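Local coordinates for protein CG4930 (Drosophila melanogaster, PDB 3ISM) that inhibits the nuclease EndoG by forming a complex with it, at residues N58-I70 with L91-D103. The protein carries 1 engineered substitution. Numbering follows the deposited sequence.
Sequences NFDRTAAAARDVI and LLEEYRGDACFYD
Phe59 and Tyr95 interlock as knobs into holes between two nearly antiparallel helices, 58-70 and 91-102, whose axes come within 10.2 Å, their N-to-C directions 155° apart. The pair belongs to a helical domain assigned to the family of Ku C-terminal-like domains.

Phe59 swings its ring away from its own backbone N (chi1 -180°) and plants it among Tyr95, Asp98, Ala99 and Tyr102. Tyr102 CB lies over one ring face, 3.8 Å from the centroid, a CH-pi contact, while Phe59 CE1 touches Asp98 CB at 3.6 Å. A flat, wholly apolar ring suits this site because it meets mostly CH groups. With only a methyl group at Phe59, as in an alanine, the pocket between Tyr95, Asp98 and Tyr102 is likely to be left partly unfilled, and Tyr102 CB to lose the ring it rests on. The Asp98 carboxylate, beyond the CB that touches Phe59, forms a salt bridge with Arg93 of the neighbouring CG8862 chain, so the helix that receives Phe59 also faces the bound partner.

Tyr95 returns the gesture, its ring entering between Ala63, Ala66, Arg67 and Phe59. The small alanines make room for it: Ala63 CB comes within 3.5 Å of Tyr95 CE1. Farther along, Ile70 extends CG1 to Leu91 CD2 at 3.7 Å, and its CD1 meets Leu92 CD1 at 3.9 Å; branched aliphatic chains fill this end of the interface, and Leu92 also reaches Tyr107 and Trp110 of helix 104-120.

A tyrosine rather than a phenylalanine suits the second knob because its hydroxyl has a donor to meet. Arg67, bent at chi3 (-57°), folds back over its own helix, and its NH1 gives a somewhat bent hydrogen bond of 2.9 Å to Tyr95 OH, which lies in the guanidinium plane.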
ATOM      1  N   ASN C  58     -33.289   3.903   8.654  1.00 27.52           N
ATOM      2  CA  ASN C  58     -33.058   4.509   9.968  1.00 27.68           C
ATOM      3  C   ASN C  58     -32.819   6.019   9.863  1.00 27.69           C
ATOM      4  O   ASN C  58     -33.369   6.809  10.648  1.00 26.98           O
ATOM      5  CB  ASN C  58     -31.879   3.837  10.686  1.00 27.46           C
ATOM      6  CG  ASN C  58     -32.236   2.469  11.266  1.00 27.91           C
ATOM      7  OD1 ASN C  58     -33.401   2.047  11.240  1.00 26.53           O
ATOM      8  ND2 ASN C  58     -31.229   1.766  11.789  1.00 26.07           N
ATOM      9  N   PHE C  59     -32.006   6.420   8.892  1.00 28.10           N
ATOM     10  CA  PHE C  59     -31.784   7.846   8.680  1.00 28.96           C
ATOM     11  C   PHE C  59     -33.029   8.522   8.132  1.00 29.62           C
ATOM     12  O   PHE C  59     -33.355   9.631   8.564  1.00 30.47           O
ATOM     13  CB  PHE C  59     -30.601   8.166   7.757  1.00 29.02           C
ATOM     14  CG  PHE C  59     -30.401   9.662   7.569  1.00 29.95           C
ATOM     15  CD1 PHE C  59     -29.782  10.412   8.561  1.00 29.02           C
ATOM     16  CD2 PHE C  59     -30.893  10.321   6.444  1.00 29.60           C
ATOM     17  CE1 PHE C  59     -29.636  11.783   8.434  1.00 29.63           C
ATOM     18  CE2 PHE C  59     -30.739  11.709   6.303  1.00 28.24           C
ATOM     19  CZ  PHE C  59     -30.108  12.437   7.292  1.00 28.44           C
ATOM     20  N   ASP C  60     -33.704   7.887   7.172  1.00 29.79           N
ATOM     21  CA  ASP C  60     -34.937   8.477   6.614  1.00 30.85           C
ATOM     22  C   ASP C  60     -35.978   8.751   7.712  1.00 30.41           C
ATOM     23  O   ASP C  60     -36.619   9.802   7.698  1.00 30.41           O
ATOM     24  CB  ASP C  60     -35.522   7.587   5.518  1.00 32.00           C
ATOM     25  CG  ASP C  60     -36.741   8.210   4.827  1.00 35.88           C
ATOM     26  OD1 ASP C  60     -37.765   8.489   5.487  1.00 39.04           O
ATOM     27  OD2 ASP C  60     -36.684   8.395   3.596  1.00 40.86           O
ATOM     28  N   ARG C  61     -36.122   7.826   8.665  1.00 29.43           N
ATOM     29  CA  ARG C  61     -37.016   8.025   9.804  1.00 29.34           C
ATOM     30  C   ARG C  61     -36.523   9.088  10.792  1.00 28.80           C
ATOM     31  O   ARG C  61     -37.320   9.779  11.401  1.00 29.23           O
ATOM     32  CB  ARG C  61     -37.255   6.715  10.558  1.00 29.79           C
ATOM     33  CG  ARG C  61     -38.143   5.696   9.844  1.00 31.91           C
ATOM     34  CD  ARG C  61     -39.627   6.082   9.887  1.00 35.99           C
ATOM     35  NE  ARG C  61     -40.180   6.134  11.248  1.00 39.21           N
ATOM     36  CZ  ARG C  61     -40.604   5.072  11.938  1.00 40.31           C
ATOM     37  NH1 ARG C  61     -40.533   3.852  11.413  1.00 39.70           N
ATOM     38  NH2 ARG C  61     -41.091   5.227  13.166  1.00 40.55           N
ATOM     39  N   THR C  62     -35.221   9.200  10.985  1.00 28.18           N
ATOM     40  CA  THR C  62     -34.697  10.284  11.812  1.00 28.06           C
ATOM     41  C   THR C  62     -34.886  11.658  11.133  1.00 28.01           C
ATOM     42  O   THR C  62     -35.348  12.628  11.760  1.00 27.65           O
ATOM     43  CB  THR C  62     -33.213  10.056  12.201  1.00 27.73           C
ATOM     44  OG1 THR C  62     -33.064   8.737  12.754  1.00 28.04           O
ATOM     45  CG2 THR C  62     -32.797  11.083  13.254  1.00 27.34           C
ATOM     46  N   ALA C  63     -34.539  11.720   9.847  1.00 27.44           N
ATOM     47  CA  ALA C  63     -34.735  12.914   9.047  1.00 27.38           C
ATOM     48  C   ALA C  63     -36.185  13.406   9.098  1.00 27.28           C
ATOM     49  O   ALA C  63     -36.424  14.606   9.249  1.00 27.21           O
ATOM     50  CB  ALA C  63     -34.330  12.642   7.606  1.00 26.82           C
ATOM     51  N   ALA C  64     -37.140  12.485   8.960  1.00 27.37           N
ATOM     52  CA  ALA C  64     -38.561  12.835   8.896  1.00 27.90           C
ATOM     53  C   ALA C  64     -39.035  13.402  10.224  1.00 28.27           C
ATOM     54  O   ALA C  64     -39.831  14.350  10.263  1.00 29.32           O
ATOM     55  CB  ALA C  64     -39.422  11.622   8.482  1.00 27.50           C
ATOM     56  N   ALA C  65     -38.539  12.836  11.315  1.00 28.06           N
ATOM     57  CA  ALA C  65     -38.847  13.365  12.642  1.00 28.09           C
ATOM     58  C   ALA C  65     -38.243  14.768  12.851  1.00 28.08           C
ATOM     59  O   ALA C  65     -38.872  15.654  13.450  1.00 27.33           O
ATOM     60  CB  ALA C  65     -38.355  12.401  13.714  1.00 28.13           C
ATOM     61  N   ALA C  66     -37.025  14.959  12.350  1.00 27.87           N
ATOM     62  CA  ALA C  66     -36.370  16.259  12.425  1.00 27.88           C
ATOM     63  C   ALA C  66     -37.140  17.314  11.638  1.00 28.13           C
ATOM     64  O   ALA C  66     -37.367  18.404  12.147  1.00 28.51           O
ATOM     65  CB  ALA C  66     -34.927  16.172  11.956  1.00 27.69           C
ATOM     66  N   ARG C  67     -37.567  16.985  10.421  1.00 28.48           N
ATOM     67  CA  ARG C  67     -38.341  17.920   9.593  1.00 28.98           C
ATOM     68  C   ARG C  67     -39.673  18.334  10.228  1.00 28.89           C
ATOM     69  O   ARG C  67     -40.082  19.494  10.109  1.00 28.57           O
ATOM     70  CB  ARG C  67     -38.606  17.344   8.201  1.00 28.54           C
ATOM     71  CG  ARG C  67     -37.368  17.232   7.356  1.00 30.42           C
ATOM     72  CD  ARG C  67     -37.691  16.872   5.915  1.00 29.73           C
ATOM     73  NE  ARG C  67     -38.457  15.642   5.781  1.00 31.19           N
ATOM     74  CZ  ARG C  67     -37.904  14.447   5.603  1.00 32.99           C
ATOM     75  NH1 ARG C  67     -36.582  14.336   5.555  1.00 30.80           N
ATOM     76  NH2 ARG C  67     -38.673  13.367   5.483  1.00 31.55           N
ATOM     77  N   ASP C  68     -40.346  17.377  10.868  1.00 29.57           N
ATOM     78  CA  ASP C  68     -41.630  17.616  11.549  1.00 29.81           C
ATOM     79  C   ASP C  68     -41.473  18.649  12.664  1.00 29.47           C
ATOM     80  O   ASP C  68     -42.221  19.618  12.741  1.00 29.18           O
ATOM     81  CB  ASP C  68     -42.155  16.309  12.143  1.00 30.41           C
ATOM     82  CG  ASP C  68     -43.415  16.504  12.984  1.00 33.56           C
ATOM     83  OD1 ASP C  68     -44.367  17.171  12.511  1.00 36.72           O
ATOM     84  OD2 ASP C  68     -43.464  15.980  14.122  1.00 37.94           O
ATOM     85  N   VAL C  69     -40.477  18.421  13.514  1.00 29.31           N
ATOM     86  CA  VAL C  69     -40.181  19.267  14.656  1.00 29.16           C
ATOM     87  C   VAL C  69     -39.728  20.680  14.249  1.00 28.90           C
ATOM     88  O   VAL C  69     -40.148  21.664  14.851  1.00 29.07           O
ATOM     89  CB  VAL C  69     -39.148  18.558  15.587  1.00 28.95           C
ATOM     90  CG1 VAL C  69     -38.478  19.527  16.522  1.00 28.70           C
ATOM     91  CG2 VAL C  69     -39.848  17.483  16.389  1.00 29.92           C
ATOM     92  N   ILE C  70     -38.885  20.778  13.227  1.00 28.90           N
ATOM     93  CA  ILE C  70     -38.464  22.081  12.720  1.00 29.05           C
ATOM     94  C   ILE C  70     -39.688  22.895  12.271  1.00 29.66           C
ATOM     95  O   ILE C  70     -39.798  24.092  12.562  1.00 29.38           O
ATOM     96  CB  ILE C  70     -37.483  21.943  11.551  1.00 28.53           C
ATOM     97  CG1 ILE C  70     -36.109  21.471  12.048  1.00 28.45           C
ATOM     98  CG2 ILE C  70     -37.326  23.293  10.822  1.00 28.42           C
ATOM     99  CD1 ILE C  70     -35.238  20.780  10.979  1.00 24.95           C
ATOM    100  N   LEU C  91     -31.310  22.734  14.933  1.00 29.80           N
ATOM    101  CA  LEU C  91     -31.711  21.416  14.410  1.00 29.48           C
ATOM    102  C   LEU C  91     -31.592  21.373  12.881  1.00 29.04           C
ATOM    103  O   LEU C  91     -31.071  20.399  12.330  1.00 29.03           O
ATOM    104  CB  LEU C  91     -33.131  21.014  14.865  1.00 29.38           C
ATOM    105  CG  LEU C  91     -33.673  19.640  14.387  1.00 29.65           C
ATOM    106  CD1 LEU C  91     -32.742  18.514  14.760  1.00 25.24           C
ATOM    107  CD2 LEU C  91     -35.065  19.362  14.941  1.00 28.89           C
ATOM    108  N   LEU C  92     -32.033  22.432  12.206  1.00 28.26           N
ATOM    109  CA  LEU C  92     -31.952  22.479  10.746  1.00 28.56           C
ATOM    110  C   LEU C  92     -30.510  22.345  10.257  1.00 28.96           C
ATOM    111  O   LEU C  92     -30.230  21.573   9.342  1.00 28.59           O
ATOM    112  CB  LEU C  92     -32.587  23.759  10.192  1.00 28.80           C
ATOM    113  CG  LEU C  92     -32.712  23.928   8.673  1.00 29.70           C
ATOM    114  CD1 LEU C  92     -33.506  22.790   8.091  1.00 27.64           C
ATOM    115  CD2 LEU C  92     -33.396  25.256   8.361  1.00 28.72           C
ATOM    116  N   GLU C  93     -29.611  23.101  10.877  1.00 29.01           N
ATOM    117  CA  GLU C  93     -28.194  23.045  10.561  1.00 30.53           C
ATOM    118  C   GLU C  93     -27.584  21.646  10.759  1.00 29.95           C
ATOM    119  O   GLU C  93     -26.923  21.125   9.871  1.00 29.98           O
ATOM    120  CB  GLU C  93     -27.445  24.064  11.419  1.00 30.60           C
ATOM    121  CG  GLU C  93     -26.041  24.294  10.966  1.00 34.82           C
ATOM    122  CD  GLU C  93     -25.594  25.741  11.165  1.00 40.54           C
ATOM    123  OE1 GLU C  93     -26.140  26.454  12.059  1.00 40.18           O
ATOM    124  OE2 GLU C  93     -24.692  26.155  10.407  1.00 43.08           O
ATOM    125  N   GLU C  94     -27.803  21.055  11.930  1.00 30.03           N
ATOM    126  CA  GLU C  94     -27.340  19.689  12.202  1.00 29.96           C
ATOM    127  C   GLU C  94     -27.951  18.684  11.229  1.00 29.13           C
ATOM    128  O   GLU C  94     -27.237  17.854  10.646  1.00 28.72           O
ATOM    129  CB  GLU C  94     -27.675  19.287  13.640  1.00 30.49           C
ATOM    130  CG  GLU C  94     -27.122  17.930  14.073  1.00 32.75           C
ATOM    131  CD  GLU C  94     -25.622  17.930  14.304  1.00 35.87           C
ATOM    132  OE1 GLU C  94     -25.060  18.989  14.647  1.00 37.26           O
ATOM    133  OE2 GLU C  94     -25.004  16.858  14.160  1.00 37.30           O
ATOM    134  N   TYR C  95     -29.265  18.769  11.038  1.00 28.70           N
ATOM    135  CA  TYR C  95     -29.937  17.844  10.124  1.00 28.05           C
ATOM    136  C   TYR C  95     -29.397  17.961   8.681  1.00 28.21           C
ATOM    137  O   TYR C  95     -29.050  16.935   8.067  1.00 27.73           O
ATOM    138  CB  TYR C  95     -31.460  17.946  10.208  1.00 27.15           C
ATOM    139  CG  TYR C  95     -32.175  17.395   8.998  1.00 27.28           C
ATOM    140  CD1 TYR C  95     -31.898  16.118   8.520  1.00 27.03           C
ATOM    141  CD2 TYR C  95     -33.127  18.153   8.325  1.00 25.49           C
ATOM    142  CE1 TYR C  95     -32.535  15.628   7.391  1.00 27.06           C
ATOM    143  CE2 TYR C  95     -33.775  17.655   7.211  1.00 24.19           C
ATOM    144  CZ  TYR C  95     -33.475  16.395   6.755  1.00 25.49           C
ATOM    145  OH  TYR C  95     -34.112  15.881   5.660  1.00 26.60           O
ATOM    146  N   ARG C  96     -29.300  19.189   8.164  1.00 28.05           N
ATOM    147  CA  ARG C  96     -28.734  19.429   6.827  1.00 28.42           C
ATOM    148  C   ARG C  96     -27.318  18.836   6.637  1.00 28.83           C
ATOM    149  O   ARG C  96     -26.993  18.297   5.576  1.00 28.49           O
ATOM    150  CB  ARG C  96     -28.678  20.933   6.535  1.00 28.79           C
ATOM    151  CG  ARG C  96     -28.210  21.262   5.119  1.00 28.92           C
ATOM    152  CD  ARG C  96     -28.224  22.758   4.859  1.00 28.56           C
ATOM    153  NE  ARG C  96     -28.090  23.054   3.432  1.00 29.62           N
ATOM    154  CZ  ARG C  96     -26.928  23.062   2.780  1.00 30.21           C
ATOM    155  NH1 ARG C  96     -25.792  22.806   3.425  1.00 30.45           N
ATOM    156  NH2 ARG C  96     -26.895  23.348   1.493  1.00 28.63           N
ATOM    157  N   GLY C  97     -26.487  18.963   7.669  1.00 28.92           N
ATOM    158  CA  GLY C  97     -25.123  18.446   7.641  1.00 29.76           C
ATOM    159  C   GLY C  97     -25.102  16.950   7.417  1.00 30.10           C
ATOM    160  O   GLY C  97     -24.247  16.436   6.704  1.00 30.68           O
ATOM    161  N   ASP C  98     -26.050  16.249   8.028  1.00 30.00           N
ATOM    162  CA  ASP C  98     -26.204  14.814   7.799  1.00 29.98           C
ATOM    163  C   ASP C  98     -26.821  14.507   6.445  1.00 29.90           C
ATOM    164  O   ASP C  98     -26.384  13.577   5.756  1.00 29.58           O
ATOM    165  CB  ASP C  98     -27.040  14.183   8.915  1.00 30.02           C
ATOM    166  CG  ASP C  98     -26.291  14.126  10.222  1.00 30.27           C
ATOM    167  OD1 ASP C  98     -25.057  13.985  10.180  1.00 32.48           O
ATOM    168  OD2 ASP C  98     -26.912  14.237  11.288  1.00 31.02           O
ATOM    169  N   ALA C  99     -27.850  15.272   6.069  1.00 29.73           N
ATOM    170  CA  ALA C  99     -28.510  15.061   4.782  1.00 29.67           C
ATOM    171  C   ALA C  99     -27.549  15.158   3.588  1.00 29.90           C
ATOM    172  O   ALA C  99     -27.705  14.415   2.611  1.00 29.57           O
ATOM    173  CB  ALA C  99     -29.663  16.018   4.603  1.00 29.80           C
ATOM    174  N   CYS C 100     -26.573  16.068   3.665  1.00 30.06           N
ATOM    175  CA  CYS C 100     -25.556  16.229   2.619  1.00 30.53           C
ATOM    176  C   CYS C 100     -24.762  14.946   2.375  1.00 30.36           C
ATOM    177  O   CYS C 100     -24.221  14.750   1.284  1.00 31.11           O
ATOM    178  CB  CYS C 100     -24.540  17.315   2.997  1.00 30.58           C
ATOM    179  SG  CYS C 100     -25.126  19.019   2.985  1.00 34.68           S
ATOM    180  N   PHE C 101     -24.634  14.118   3.407  1.00 29.55           N
ATOM    181  CA  PHE C 101     -23.875  12.876   3.328  1.00 28.97           C
ATOM    182  C   PHE C 101     -24.795  11.683   3.038  1.00 29.62           C
ATOM    183  O   PHE C 101     -24.501  10.861   2.163  1.00 29.01           O
ATOM    184  CB  PHE C 101     -23.092  12.649   4.634  1.00 27.91           C
ATOM    185  CG  PHE C 101     -22.255  11.387   4.635  1.00 27.19           C
ATOM    186  CD1 PHE C 101     -20.982  11.376   4.069  1.00 25.72           C
ATOM    187  CD2 PHE C 101     -22.736  10.213   5.204  1.00 26.92           C
ATOM    188  CE1 PHE C 101     -20.209  10.220   4.071  1.00 25.14           C
ATOM    189  CE2 PHE C 101     -21.961   9.042   5.205  1.00 27.55           C
ATOM    190  CZ  PHE C 101     -20.702   9.048   4.638  1.00 25.45           C
ATOM    191  N   TYR C 102     -25.898  11.588   3.785  1.00 30.21           N
ATOM    192  CA  TYR C 102     -26.805  10.429   3.679  1.00 31.38           C
ATOM    193  C   TYR C 102     -27.908  10.528   2.606  1.00 31.70           C
ATOM    194  O   TYR C 102     -28.183   9.536   1.943  1.00 31.47           O
ATOM    195  CB  TYR C 102     -27.479  10.115   5.018  1.00 31.31           C
ATOM    196  CG  TYR C 102     -26.548   9.777   6.147  1.00 31.79           C
ATOM    197  CD1 TYR C 102     -26.314  10.694   7.163  1.00 31.98           C
ATOM    198  CD2 TYR C 102     -25.909   8.543   6.206  1.00 31.71           C
ATOM    199  CE1 TYR C 102     -25.468  10.412   8.207  1.00 32.42           C
ATOM    200  CE2 TYR C 102     -25.045   8.245   7.243  1.00 32.47           C
ATOM    201  CZ  TYR C 102     -24.838   9.184   8.245  1.00 33.16           C
ATOM    202  OH  TYR C 102     -24.003   8.900   9.287  1.00 33.00           O
ATOM    203  N   ASP C 103     -28.550  11.696   2.455  1.00 32.50           N
ATOM    204  CA  ASP C 103     -29.815  11.776   1.685  1.00 32.78           C
ATOM    205  C   ASP C 103     -30.230  13.211   1.332  1.00 33.09           C
ATOM    206  O   ASP C 103     -31.161  13.763   1.940  1.00 33.45           O
ATOM    207  CB  ASP C 103     -30.929  11.129   2.518  1.00 33.19           C
ATOM    208  CG  ASP C 103     -32.030  10.487   1.669  1.00 34.41           C
ATOM    209  OD1 ASP C 103     -32.053  10.623   0.420  1.00 33.18           O
ATOM    210  OD2 ASP C 103     -32.901   9.840   2.286  1.00 37.26           O
TER